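Local coordinates for Adenylate/guanylate cyclase/hydrolase, alpha/beta fold family (Ruegeria pomeroyi, PDB 3MR7), which probably works as an adenylate cyclase, this chain being the class III nucleotide cyclase domain of a longer protein that also carries an alpha/beta-hydrolase domain, at residues Ile10-Met15 and Gly59-Phe64. Numbering follows the deposited sequence.
Sequences ILAADM and GMLARF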
# COMPACT_ATOMS: atom_id res chain seq x y z
N ILE A 10 18.27 0.90 6.00
CA ILE A 10 17.37 -0.12 5.52
C ILE A 10 16.55 0.43 4.36
O ILE A 10 16.11 1.58 4.38
CB ILE A 10 16.42 -0.57 6.62
CG1 ILE A 10 17.22 -1.21 7.74
CG2 ILE A 10 15.43 -1.57 6.11
CD1 ILE A 10 17.78 -0.24 8.66
N LEU A 11 16.35 -0.42 3.35
CA LEU A 11 15.60 -0.12 2.15
C LEU A 11 14.55 -1.22 1.95
O LEU A 11 14.90 -2.39 1.88
CB LEU A 11 16.57 -0.02 0.96
CG LEU A 11 16.20 -0.32 -0.50
CD1 LEU A 11 14.72 -0.55 -0.80
CD2 LEU A 11 16.76 0.77 -1.39
N ALA A 12 13.27 -0.84 1.89
CA ALA A 12 12.20 -1.78 1.58
C ALA A 12 11.59 -1.43 0.23
O ALA A 12 11.42 -0.25 -0.10
CB ALA A 12 11.11 -1.77 2.68
N ALA A 13 11.24 -2.45 -0.54
CA ALA A 13 10.60 -2.29 -1.85
C ALA A 13 9.54 -3.35 -2.16
O ALA A 13 9.69 -4.50 -1.78
CB ALA A 13 11.66 -2.26 -2.96
N ASP A 14 8.49 -2.95 -2.88
CA ASP A 14 7.41 -3.86 -3.30
C ASP A 14 6.95 -3.41 -4.67
O ASP A 14 7.33 -2.35 -5.15
CB ASP A 14 6.24 -3.76 -2.32
CG ASP A 14 5.36 -5.03 -2.28
OD1 ASP A 14 5.43 -5.94 -3.17
OD2 ASP A 14 4.57 -5.09 -1.31
N MSE A 15 6.13 -4.22 -5.32
CA MSE A 15 5.65 -3.89 -6.63
C MSE A 15 4.25 -3.33 -6.49
O MSE A 15 3.42 -3.92 -5.79
CB MSE A 15 5.57 -5.12 -7.51
CG MSE A 15 5.25 -4.75 -8.95
SE MSE A 15 4.76 -6.26 -10.08
CE MSE A 15 4.47 -5.33 -11.76
N GLY A 59 7.46 -8.17 0.68
CA GLY A 59 8.35 -7.55 -0.27
C GLY A 59 9.80 -7.78 0.11
O GLY A 59 10.10 -8.69 0.88
N MSE A 60 10.69 -6.95 -0.42
CA MSE A 60 12.11 -7.15 -0.21
C MSE A 60 12.75 -6.14 0.73
O MSE A 60 12.29 -5.01 0.87
CB MSE A 60 12.83 -7.19 -1.54
CG MSE A 60 14.19 -6.54 -1.48
SE MSE A 60 14.88 -6.35 -3.28
CE MSE A 60 15.55 -8.16 -3.48
N LEU A 61 13.83 -6.55 1.37
CA LEU A 61 14.46 -5.75 2.40
C LEU A 61 15.95 -5.80 2.18
O LEU A 61 16.51 -6.87 2.11
CB LEU A 61 14.14 -6.37 3.74
CG LEU A 61 14.17 -5.55 5.01
CD1 LEU A 61 13.30 -4.38 4.84
CD2 LEU A 61 13.62 -6.43 6.09
N ALA A 62 16.60 -4.65 2.05
CA ALA A 62 18.04 -4.69 1.82
C ALA A 62 18.69 -3.69 2.73
O ALA A 62 18.04 -2.80 3.24
CB ALA A 62 18.38 -4.40 0.38
N ARG A 63 19.99 -3.82 2.93
CA ARG A 63 20.66 -2.90 3.82
C ARG A 63 21.98 -2.45 3.27
O ARG A 63 22.63 -3.16 2.52
CB ARG A 63 20.85 -3.52 5.20
CG ARG A 63 21.94 -4.56 5.26
CD ARG A 63 21.79 -5.37 6.51
NE ARG A 63 22.60 -6.57 6.44
CZ ARG A 63 23.88 -6.62 6.76
NH1 ARG A 63 24.51 -5.54 7.20
NH2 ARG A 63 24.53 -7.76 6.66
N PHE A 64 22.36 -1.26 3.69
CA PHE A 64 23.50 -0.53 3.15
C PHE A 64 24.35 0.08 4.28
O PHE A 64 23.89 0.29 5.40
CB PHE A 64 23.01 0.59 2.22
CG PHE A 64 22.27 0.12 1.01
CD1 PHE A 64 22.90 0.06 -0.23
CD2 PHE A 64 20.93 -0.23 1.09
CE1 PHE A 64 22.22 -0.37 -1.37
CE2 PHE A 64 20.23 -0.65 -0.04
CZ PHE A 64 20.88 -0.73 -1.28
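F64 turns the edge of its ring to L11, CE2 lying 3.8 Å from L11 CB and close to CG and CD2 as well, across two antiparallel strands in the central sheet of a class III nucleotide cyclase domain. With CG anti to its carbonyl carbon (chi1 -64°), the ring reaches back toward L11 with its CE2 edge. L11, A13, M60 and A62 share one face of the sheet, where helix 27-47 packs on M60 and A62. The M60 side chain, bent at chi3 (-82°), instead leads away from strand 10-15 and packs on that helix and on L21 of the second subunit.

On the other face, the I10 and L61 side chains run alongside each other in the same direction. Methyl CG2 of I10, anti to the backbone N, meets CD1 of L61 at 3.7 Å, and the same CD1 reaches A12 CB; helix 115-126 closes over this group. L11 with A62 and A13 with M60 are the hydrogen-bonded pairs, each joined by two bonds.

Beside G59, the D14 carboxylate turns back to its own strand: OD1 accepts a hydrogen bond from S19 OG of the second subunit and, on its anti side, one from M15 N at 2.8 Å, with the donor 31° out of the carboxylate plane.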